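Local coordinates for DegV family protein (Streptococcus agalactiae, PDB 3LUP) that binds a long-chain fatty acid, elaidic acid, and may take part in lipid transport or fatty acid metabolism, at residues G160-N165 and K190-F195; S237-A243 and G273-V277; T85-F91 and T114-T120; I20-V26 and V131-L135. All coordinates share one frame; numbering follows the deposited sequence.

Contact 1: residues G160-N165 and K190-F195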
# COMPACT_ATOMS: atom_id res chain seq x y z
N GLY A 160 -6.08 6.37 -3.19
CA GLY A 160 -6.39 4.95 -3.11
C GLY A 160 -7.85 4.76 -2.77
O GLY A 160 -8.28 5.11 -1.68
N PHE A 161 -8.61 4.21 -3.72
CA PHE A 161 -10.03 3.97 -3.55
C PHE A 161 -10.34 2.48 -3.59
O PHE A 161 -9.72 1.74 -4.34
CB PHE A 161 -10.81 4.73 -4.62
CG PHE A 161 -10.91 6.22 -4.36
CD1 PHE A 161 -12.13 6.80 -3.97
CD2 PHE A 161 -9.79 7.04 -4.48
CE1 PHE A 161 -12.23 8.17 -3.71
CE2 PHE A 161 -9.89 8.43 -4.23
CZ PHE A 161 -11.12 8.99 -3.84
N ILE A 162 -11.31 2.04 -2.79
CA ILE A 162 -11.57 0.61 -2.58
C ILE A 162 -13.05 0.31 -2.52
O ILE A 162 -13.84 1.09 -1.99
CB ILE A 162 -10.99 0.09 -1.22
CG1 ILE A 162 -9.67 0.80 -0.85
CG2 ILE A 162 -10.84 -1.44 -1.24
CD1 ILE A 162 -9.46 0.91 0.66
N VAL A 163 -13.43 -0.83 -3.07
CA VAL A 163 -14.77 -1.35 -2.87
C VAL A 163 -14.60 -2.79 -2.46
O VAL A 163 -14.00 -3.58 -3.18
CB VAL A 163 -15.65 -1.25 -4.13
CG1 VAL A 163 -16.93 -2.08 -3.97
CG2 VAL A 163 -15.96 0.20 -4.43
N VAL A 164 -15.11 -3.12 -1.28
CA VAL A 164 -14.88 -4.44 -0.73
C VAL A 164 -16.10 -5.33 -0.92
O VAL A 164 -17.22 -4.84 -1.19
CB VAL A 164 -14.40 -4.39 0.76
CG1 VAL A 164 -13.15 -3.55 0.88
CG2 VAL A 164 -15.50 -3.89 1.69
N ASN A 165 -15.89 -6.63 -0.81
CA ASN A 165 -17.00 -7.53 -0.92
C ASN A 165 -17.76 -7.63 0.40
O ASN A 165 -19.00 -7.55 0.43
CB ASN A 165 -16.55 -8.89 -1.42
CG ASN A 165 -17.69 -9.70 -1.91
OD1 ASN A 165 -17.85 -10.86 -1.52
ND2 ASN A 165 -18.53 -9.09 -2.75
N LYS A 190 -22.98 -0.94 -1.15
CA LYS A 190 -21.61 -1.13 -1.64
C LYS A 190 -20.86 0.20 -1.60
O LYS A 190 -20.77 0.89 -2.63
CB LYS A 190 -21.61 -1.74 -3.05
CG LYS A 190 -21.75 -3.27 -3.08
CD LYS A 190 -20.39 -3.95 -2.82
CE LYS A 190 -20.46 -5.49 -2.83
NZ LYS A 190 -21.64 -6.09 -2.13
N PRO A 191 -20.34 0.59 -0.42
CA PRO A 191 -19.69 1.90 -0.28
C PRO A 191 -18.34 1.96 -0.98
O PRO A 191 -17.63 0.96 -1.08
CB PRO A 191 -19.46 2.00 1.22
CG PRO A 191 -19.36 0.57 1.68
CD PRO A 191 -20.36 -0.16 0.86
N VAL A 192 -18.02 3.15 -1.47
CA VAL A 192 -16.70 3.47 -1.98
C VAL A 192 -15.89 4.07 -0.83
O VAL A 192 -16.34 5.02 -0.15
CB VAL A 192 -16.76 4.48 -3.16
CG1 VAL A 192 -15.39 4.70 -3.77
CG2 VAL A 192 -17.72 4.01 -4.23
N LEU A 193 -14.71 3.50 -0.61
CA LEU A 193 -13.82 3.91 0.48
C LEU A 193 -12.56 4.48 -0.11
O LEU A 193 -12.23 4.19 -1.25
CB LEU A 193 -13.48 2.71 1.35
CG LEU A 193 -14.67 1.88 1.83
CD1 LEU A 193 -14.24 0.51 2.28
CD2 LEU A 193 -15.40 2.61 2.93
N HIS A 194 -11.88 5.32 0.66
CA HIS A 194 -10.62 5.89 0.23
C HIS A 194 -9.69 6.20 1.39
O HIS A 194 -10.08 6.08 2.55
CB HIS A 194 -10.86 7.12 -0.65
CG HIS A 194 -11.18 8.37 0.09
ND1 HIS A 194 -12.00 8.41 1.20
CD2 HIS A 194 -10.82 9.66 -0.14
CE1 HIS A 194 -12.12 9.65 1.63
NE2 HIS A 194 -11.41 10.43 0.83
N PHE A 195 -8.46 6.58 1.08
CA PHE A 195 -7.52 7.06 2.10
C PHE A 195 -7.66 8.56 2.37
O PHE A 195 -7.64 9.38 1.45
CB PHE A 195 -6.10 6.75 1.69
CG PHE A 195 -5.67 5.35 2.00
CD1 PHE A 195 -4.75 5.10 3.03
CD2 PHE A 195 -6.16 4.27 1.27
CE1 PHE A 195 -4.33 3.81 3.33
CE2 PHE A 195 -5.75 2.96 1.57
CZ PHE A 195 -4.83 2.73 2.61
O HOH W 1 -16.76 -1.20 0.31
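Ile162 and Leu193 form an antiparallel hydrogen-bonded pair: Ile162 N donates to Leu193 O at 2.8 Å, and Leu193 N returns a bond to Ile162 O at 2.9 Å. A third bond links Phe195 N to Gly160 O (3.1 Å). Past Val163 the strands part and a water takes over, accepting from Val164 N at 3.0 Å and donating to Pro191 O at 2.7 Å. The packing is led by the non-hydrogen-bonded pair Phe161 and His194, whose side chains run side by side in the same direction. His194 CB stands over the centre of the Phe161 ring, 3.5 Å from its centroid, a CH-pi contact, while the two rings are inclined at 40°. Val192 CG1 meets the edge of the same phenyl ring. At the far end Lys190, bent at chi2 and chi4, lays CD and CE past Val164 O and crosses the Val163 side chain. In the mixed sheet, strand 159-163 lies between strands 192-195 and 277-283. Helix 210-224 covers the Phe161 face through Leu217 and Ile220. On the other face Leu170 of helix 168-173 packs on Val164 and Leu193, while elaidic acid touches Gly160, Ile162 and Phe195.

Contact 2: residues S237-A243 and G273-V277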
# COMPACT_ATOMS: atom_id res chain seq x y z
N SER A 237 -8.19 -8.58 -4.62
CA SER A 237 -7.93 -9.81 -3.89
C SER A 237 -8.84 -10.92 -4.42
O SER A 237 -9.92 -11.17 -3.90
CB SER A 237 -8.09 -9.60 -2.38
OG SER A 237 -9.39 -9.12 -2.05
N ARG A 238 -8.39 -11.58 -5.49
CA ARG A 238 -9.17 -12.63 -6.18
C ARG A 238 -10.54 -12.10 -6.64
O ARG A 238 -11.59 -12.69 -6.34
CB ARG A 238 -9.31 -13.89 -5.31
CG ARG A 238 -7.99 -14.55 -4.92
CD ARG A 238 -7.84 -15.91 -5.55
NE ARG A 238 -6.59 -16.56 -5.14
CZ ARG A 238 -6.51 -17.69 -4.44
NH1 ARG A 238 -7.61 -18.33 -4.04
NH2 ARG A 238 -5.32 -18.19 -4.14
N ALA A 239 -10.52 -10.98 -7.35
CA ALA A 239 -11.71 -10.34 -7.91
C ALA A 239 -11.40 -9.95 -9.35
O ALA A 239 -11.67 -8.84 -9.80
CB ALA A 239 -12.12 -9.11 -7.08
N GLN A 240 -10.82 -10.92 -10.07
CA GLN A 240 -10.52 -10.84 -11.49
C GLN A 240 -11.57 -10.10 -12.32
O GLN A 240 -11.24 -9.15 -13.04
CB GLN A 240 -10.38 -12.26 -12.04
CG GLN A 240 -9.74 -12.34 -13.41
CD GLN A 240 -8.34 -11.78 -13.41
OE1 GLN A 240 -7.63 -11.85 -12.40
NE2 GLN A 240 -7.93 -11.20 -14.53
N ASP A 241 -12.82 -10.55 -12.22
CA ASP A 241 -13.92 -9.99 -12.98
C ASP A 241 -14.24 -8.54 -12.63
O ASP A 241 -14.54 -7.75 -13.53
CB ASP A 241 -15.16 -10.87 -12.83
CG ASP A 241 -15.12 -12.10 -13.71
OD1 ASP A 241 -14.26 -12.15 -14.63
OD2 ASP A 241 -15.96 -13.01 -13.51
N LYS A 242 -14.17 -8.20 -11.34
CA LYS A 242 -14.42 -6.83 -10.90
C LYS A 242 -13.32 -5.89 -11.41
O LYS A 242 -13.58 -4.72 -11.74
CB LYS A 242 -14.58 -6.71 -9.36
CG LYS A 242 -15.43 -7.81 -8.65
CD LYS A 242 -16.21 -7.35 -7.38
CE LYS A 242 -15.36 -6.47 -6.43
NZ LYS A 242 -15.99 -5.90 -5.17
N ALA A 243 -12.09 -6.40 -11.52
CA ALA A 243 -10.95 -5.62 -12.00
C ALA A 243 -10.94 -5.44 -13.53
O ALA A 243 -10.63 -4.36 -14.02
CB ALA A 243 -9.63 -6.23 -11.51
N GLY A 273 -10.51 -8.48 3.03
CA GLY A 273 -11.30 -9.66 2.72
C GLY A 273 -11.01 -10.08 1.29
O GLY A 273 -10.34 -9.34 0.55
N GLU A 274 -11.49 -11.27 0.93
CA GLU A 274 -11.47 -11.72 -0.46
C GLU A 274 -12.60 -11.02 -1.21
O GLU A 274 -13.58 -10.57 -0.59
CB GLU A 274 -11.62 -13.24 -0.54
CG GLU A 274 -11.59 -13.81 -1.95
CD GLU A 274 -11.35 -15.30 -2.00
OE1 GLU A 274 -11.27 -15.91 -0.91
OE2 GLU A 274 -11.23 -15.88 -3.11
N GLY A 275 -12.47 -10.95 -2.53
CA GLY A 275 -13.42 -10.26 -3.39
C GLY A 275 -13.28 -8.74 -3.44
O GLY A 275 -14.13 -8.07 -4.05
N ALA A 276 -12.25 -8.17 -2.80
CA ALA A 276 -12.04 -6.72 -2.82
C ALA A 276 -11.47 -6.23 -4.16
O ALA A 276 -10.75 -6.97 -4.83
CB ALA A 276 -11.16 -6.30 -1.70
N VAL A 277 -11.83 -5.00 -4.54
CA VAL A 277 -11.24 -4.31 -5.71
C VAL A 277 -10.93 -2.86 -5.33
O VAL A 277 -11.67 -2.24 -4.55
CB VAL A 277 -12.15 -4.39 -6.99
CG1 VAL A 277 -13.26 -3.37 -6.95
CG2 VAL A 277 -11.34 -4.20 -8.27
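Ser237 is gripped by the 273-277 loop through four hydrogen bonds, the tight part of this contact. Its backbone N donates to Ala276 O at 3.0 Å, and its O accepts from Gly275 N at 2.9 Å. The hydroxyl, held between the backbone N and the carbonyl carbon (chi1 57°), donates in plane to a lone pair of Gly273 O at 2.8 Å and accepts from Ala276 N at 3.1 Å. One small side chain thus satisfies polar backbone atoms on two residues of the loop. Gly273, where the chain leaves helix 266-272, and Gly275 both have positive phi, a backbone shape that favours glycine. Ala239 CB closes in beside Ala276 O, and Val277 CG2 lies 4.2 Å from Ala243 CB.

Towards solvent the grip weakens. Arg238 and Glu274 cross with guanidinium and carboxylate planes nearly perpendicular, and NH1 of Arg238 stays 4.5 Å from OE2 of Glu274, beyond a salt bridge; the guanidinium instead pairs with Asp49. Lys242, bent at chi2 and chi3, passes its CE over Val277 CG1 and makes a weak bond from NZ to Gly275 O. The contact joins the turn from strand 230-236 into helix 240-252, with Ala239 as N-cap, to the entry of strand 277-283: connections at one end of two adjacent antiparallel strands in an alpha/beta sheet.

Contact 3: residues T85-F91 and T114-T120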
# COMPACT_ATOMS: atom_id res chain seq x y z
N THR A 85 25.16 6.21 2.71
CA THR A 85 25.20 7.51 3.39
C THR A 85 23.83 8.05 3.77
O THR A 85 23.68 8.72 4.78
CB THR A 85 25.91 8.58 2.54
OG1 THR A 85 25.14 8.83 1.36
CG2 THR A 85 27.30 8.12 2.17
N HIS A 86 22.83 7.76 2.94
CA HIS A 86 21.48 8.22 3.18
C HIS A 86 20.51 7.06 3.12
O HIS A 86 20.78 6.03 2.47
CB HIS A 86 21.05 9.24 2.15
CG HIS A 86 21.87 10.50 2.14
ND1 HIS A 86 23.14 10.55 1.62
CD2 HIS A 86 21.59 11.75 2.58
CE1 HIS A 86 23.61 11.78 1.74
NE2 HIS A 86 22.69 12.53 2.32
N VAL A 87 19.38 7.22 3.80
CA VAL A 87 18.32 6.22 3.82
C VAL A 87 16.94 6.87 3.66
O VAL A 87 16.61 7.83 4.37
CB VAL A 87 18.36 5.40 5.15
CG1 VAL A 87 17.18 4.43 5.23
CG2 VAL A 87 19.69 4.66 5.30
N LEU A 88 16.15 6.33 2.72
CA LEU A 88 14.72 6.69 2.62
C LEU A 88 13.82 5.48 2.90
O LEU A 88 13.83 4.49 2.16
CB LEU A 88 14.41 7.30 1.25
CG LEU A 88 13.03 7.92 1.04
CD1 LEU A 88 12.75 9.04 2.02
CD2 LEU A 88 12.94 8.44 -0.38
N GLY A 89 13.07 5.57 4.00
CA GLY A 89 12.16 4.51 4.41
C GLY A 89 10.74 4.87 4.02
O GLY A 89 10.19 5.87 4.52
N LEU A 90 10.17 4.07 3.11
CA LEU A 90 8.81 4.26 2.59
C LEU A 90 7.90 3.07 2.93
O LEU A 90 7.76 2.11 2.16
CB LEU A 90 8.84 4.51 1.08
CG LEU A 90 9.49 5.79 0.58
CD1 LEU A 90 9.51 5.80 -0.94
CD2 LEU A 90 8.77 7.02 1.11
N PHE A 91 7.29 3.15 4.10
CA PHE A 91 6.51 2.06 4.64
C PHE A 91 5.01 2.33 4.59
O PHE A 91 4.57 3.47 4.36
CB PHE A 91 6.93 1.77 6.08
CG PHE A 91 8.40 1.60 6.26
CD1 PHE A 91 9.03 0.43 5.84
CD2 PHE A 91 9.17 2.61 6.84
CE1 PHE A 91 10.40 0.27 5.98
CE2 PHE A 91 10.53 2.47 7.00
CZ PHE A 91 11.16 1.29 6.56
N THR A 114 21.91 9.83 7.18
CA THR A 114 20.84 10.79 7.00
C THR A 114 19.63 9.99 6.54
O THR A 114 19.67 9.33 5.50
CB THR A 114 21.20 11.86 5.98
OG1 THR A 114 22.34 12.59 6.46
CG2 THR A 114 20.06 12.83 5.80
N ILE A 115 18.57 10.06 7.35
CA ILE A 115 17.44 9.14 7.26
C ILE A 115 16.12 9.90 7.21
O ILE A 115 15.88 10.77 8.05
CB ILE A 115 17.39 8.19 8.47
CG1 ILE A 115 18.72 7.44 8.60
CG2 ILE A 115 16.24 7.21 8.35
CD1 ILE A 115 18.93 6.82 9.97
N ALA A 116 15.27 9.56 6.25
CA ALA A 116 13.93 10.11 6.22
C ALA A 116 12.89 9.00 6.09
O ALA A 116 12.97 8.17 5.17
CB ALA A 116 13.78 11.13 5.11
N PHE A 117 11.95 8.98 7.03
CA PHE A 117 10.83 8.06 7.01
C PHE A 117 9.51 8.84 6.85
O PHE A 117 8.70 8.86 7.78
CB PHE A 117 10.75 7.25 8.31
CG PHE A 117 11.89 6.27 8.53
CD1 PHE A 117 12.51 5.62 7.47
CD2 PHE A 117 12.33 6.00 9.83
CE1 PHE A 117 13.56 4.73 7.70
CE2 PHE A 117 13.37 5.10 10.07
CZ PHE A 117 13.99 4.47 9.01
N PRO A 118 9.28 9.46 5.68
CA PRO A 118 8.01 10.21 5.52
C PRO A 118 6.80 9.27 5.52
O PRO A 118 6.89 8.11 5.09
CB PRO A 118 8.17 10.88 4.15
CG PRO A 118 9.11 9.96 3.39
CD PRO A 118 10.04 9.35 4.41
N ASP A 119 5.67 9.77 6.03
CA ASP A 119 4.47 8.96 6.07
C ASP A 119 3.92 8.86 4.65
O ASP A 119 3.55 9.86 4.04
CB ASP A 119 3.45 9.56 7.03
CG ASP A 119 2.13 8.77 7.07
OD1 ASP A 119 2.08 7.59 6.63
OD2 ASP A 119 1.14 9.35 7.57
N THR A 120 3.87 7.64 4.14
CA THR A 120 3.45 7.44 2.76
C THR A 120 1.96 7.58 2.62
O THR A 120 1.49 7.88 1.54
CB THR A 120 3.89 6.08 2.20
OG1 THR A 120 3.20 5.03 2.90
CG2 THR A 120 5.39 5.91 2.34
O HOH W 2 7.64 5.55 5.45
O HOH W 3 4.41 5.68 6.18
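Phe91 points the edge of its ring at the face of Phe117 in an offset edge-to-face pair, the planes 62° apart and the centroids 5.6 Å. CE2 of Phe91 does the touching, 3.8 Å from Phe117 CD1. Phe117 in turn sets its own edge against the backbone of Gly89, which has no side chain to compete for the place, and Ile115 CG2 lies over one of its faces towards the rim. Val87 CB meets Ile115 CG1 on the same side of the sheet. Across the sheet, His86 and Thr114 run side by side, CD2 of the imidazole 3.4 Å from Thr114 CB. Further along this face Leu88, with CG anti to the backbone N (chi1 -171°), swings CD1 towards Ala116 CB and crosses Pro118 at about a right angle. Leu90 CD2 continues the row, resting between Pro118 CG and Thr120 CG2. Phe144 of helix 144-155 covers Thr114 and Ala116, while Ile103 of helix 99-103 packs on both phenylalanines.

Beneath the side chains two parallel strands are joined by four backbone hydrogen bonds, among them Val87 N to Thr114 O (2.7 Å) and Gly89 N to Ala116 O (2.9 Å). Beyond Gly89 the strands diverge: one water accepts from Phe91 N at 2.8 Å, another accepts from Thr120 N and lies near Phe91 O. Thr120 OG1 also approaches that carbonyl, at an implausibly short, doubtful distance. The chemistry therefore changes from direct backbone pairing, flanked by mostly apolar side chains with His86 and Thr114 at the start, to waters, probably helped by a hydroxyl, where the strands end.

Contact 4: residues I20-V26 and V131-L135; sequences IENHEDV and VRNAL
Ile20 and Leu135 reach towards each other tip to tip, CD1 of the isoleucine 3.3 Å from CD2 of the leucine, at the heart of an apolar contact between a loop and a helix. Lower on the same branch of Ile20, CG1 meets the aliphatic CG of Arg132, the two side chains crossing at about a right angle; the other branch, CG2, lies 4.0 Å from Val131 CG1. Val26 comes in across Leu135, its CG2 equally near both methyls of that residue.

A CH-pi contact adds to this. Leu135 CD2 stands over the centre of the His23 imidazole, 3.7 Å from the centroid and 14° off the ring normal. A chi1 of -168° carries the ring to the helix side, and chi2 near -77° turns its face to the leucine methyl.

The hydrogen bonds work inside each segment, shaping what is presented. In the type I turn from His23 to Val26, Asp25 N donates to His23 ND1 at 3.1 Å, consistent with an unprotonated ND1, and helps fix the rotation of the ring. On the helix, Arg132 NE donates to Asn133 OD1 at 3.0 Å, in the plane of both groups. The guanidinium points away from the loop, and this bond and a salt bridge from NH1 to Asp231 help to hold it there.

Residues 20-26 end the connection from strand 6-11 to strand 26-29, neighbours in the parallel sheet, and here pack on helix 124-138. Leu8 of strand 6-11 touches Val131, Ala134 and Leu135, while Ile151 of helix 144-155 packs on Asn133 and Ala134.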
# COMPACT_ATOMS: atom_id res chain seq x y z
N ILE A 20 12.24 -2.57 -10.46
CA ILE A 20 12.77 -2.23 -9.13
C ILE A 20 12.92 -3.42 -8.18
O ILE A 20 13.73 -3.38 -7.25
CB ILE A 20 11.91 -1.08 -8.50
CG1 ILE A 20 12.41 0.29 -9.01
CG2 ILE A 20 11.84 -1.13 -6.97
CD1 ILE A 20 13.70 0.29 -9.83
N GLU A 21 12.13 -4.48 -8.41
CA GLU A 21 12.17 -5.73 -7.63
C GLU A 21 13.53 -6.02 -6.95
O GLU A 21 13.71 -5.72 -5.75
CB GLU A 21 11.72 -6.93 -8.53
N ASN A 22 14.48 -6.55 -7.73
CA ASN A 22 15.76 -7.05 -7.20
C ASN A 22 16.89 -6.03 -7.20
O ASN A 22 18.07 -6.41 -7.30
CB ASN A 22 16.23 -8.26 -8.00
CG ASN A 22 15.35 -9.48 -7.80
OD1 ASN A 22 14.57 -9.56 -6.84
ND2 ASN A 22 15.49 -10.45 -8.70
N HIS A 23 16.54 -4.75 -7.09
CA HIS A 23 17.53 -3.70 -7.10
C HIS A 23 18.38 -3.83 -5.83
O HIS A 23 17.89 -4.20 -4.77
CB HIS A 23 16.86 -2.33 -7.19
CG HIS A 23 17.80 -1.21 -7.50
ND1 HIS A 23 18.63 -0.66 -6.55
CD2 HIS A 23 18.04 -0.53 -8.65
CE1 HIS A 23 19.35 0.31 -7.10
NE2 HIS A 23 19.01 0.40 -8.37
N GLU A 24 19.67 -3.53 -5.97
CA GLU A 24 20.63 -3.81 -4.92
C GLU A 24 20.60 -2.80 -3.77
O GLU A 24 21.21 -3.02 -2.72
CB GLU A 24 22.04 -3.90 -5.51
CG GLU A 24 22.49 -2.60 -6.18
CD GLU A 24 23.92 -2.68 -6.68
OE1 GLU A 24 24.29 -3.71 -7.28
OE2 GLU A 24 24.67 -1.70 -6.48
N ASP A 25 19.90 -1.69 -3.97
CA ASP A 25 19.77 -0.66 -2.94
C ASP A 25 18.38 -0.67 -2.31
O ASP A 25 18.04 0.21 -1.52
CB ASP A 25 20.09 0.72 -3.51
CG ASP A 25 21.53 0.83 -4.01
OD1 ASP A 25 22.43 0.20 -3.41
OD2 ASP A 25 21.75 1.57 -5.00
N VAL A 26 17.60 -1.69 -2.64
CA VAL A 26 16.23 -1.81 -2.15
C VAL A 26 16.14 -2.91 -1.09
O VAL A 26 16.51 -4.04 -1.34
CB VAL A 26 15.21 -2.04 -3.32
CG1 VAL A 26 13.82 -2.30 -2.80
CG2 VAL A 26 15.18 -0.83 -4.24
N VAL A 131 8.90 4.09 -4.18
CA VAL A 131 10.23 3.52 -4.11
C VAL A 131 10.92 3.69 -5.46
O VAL A 131 11.97 4.32 -5.54
CB VAL A 131 10.15 2.02 -3.71
CG1 VAL A 131 11.51 1.34 -3.81
CG2 VAL A 131 9.55 1.88 -2.30
N ARG A 132 10.30 3.15 -6.50
CA ARG A 132 10.76 3.32 -7.87
C ARG A 132 11.06 4.79 -8.23
O ARG A 132 12.10 5.09 -8.80
CB ARG A 132 9.72 2.73 -8.81
CG ARG A 132 10.16 2.54 -10.24
CD ARG A 132 9.94 3.78 -11.08
NE ARG A 132 8.59 4.32 -10.91
CZ ARG A 132 7.52 3.86 -11.54
NH1 ARG A 132 6.33 4.43 -11.32
NH2 ARG A 132 7.61 2.85 -12.40
N ASN A 133 10.14 5.70 -7.91
CA ASN A 133 10.33 7.13 -8.19
C ASN A 133 11.59 7.68 -7.53
O ASN A 133 12.39 8.35 -8.18
CB ASN A 133 9.11 7.96 -7.76
CG ASN A 133 7.91 7.70 -8.63
OD1 ASN A 133 7.96 6.86 -9.53
ND2 ASN A 133 6.80 8.38 -8.35
N ALA A 134 11.75 7.37 -6.25
CA ALA A 134 12.89 7.86 -5.49
C ALA A 134 14.18 7.35 -6.12
O ALA A 134 15.19 8.05 -6.13
CB ALA A 134 12.79 7.44 -4.04
N LEU A 135 14.13 6.14 -6.66
CA LEU A 135 15.27 5.55 -7.35
C LEU A 135 15.70 6.31 -8.59
O LEU A 135 16.89 6.61 -8.74
CB LEU A 135 15.00 4.09 -7.70
CG LEU A 135 15.72 3.07 -6.82
CD1 LEU A 135 15.24 3.11 -5.39
CD2 LEU A 135 15.52 1.69 -7.40

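In the fold
The four contacts fall into two groups. Contacts 1 and 2 meet on the mixed sheet, centres about 12 Å apart, where Val163 N approaches Val277 O at 2.7 Å, probably a hydrogen bond. Contacts 3 and 4, centres about 13 Å apart, share the parallel sheet and its helix cover: Leu90 and Leu88 of 85-91 pack on Val131 and Ala134, respectively. The groups lie far apart, contact 1 being about 28 Å from contact 3 between centres. Elaidic acid is nearest contact 1, with the Phe195 side chain about 4 Å from it. The side chain of Ala276 is about 8 Å from elaidic acid. The side chain of Phe91 is about 9 Å from elaidic acid, and that of Arg132 about 14 Å.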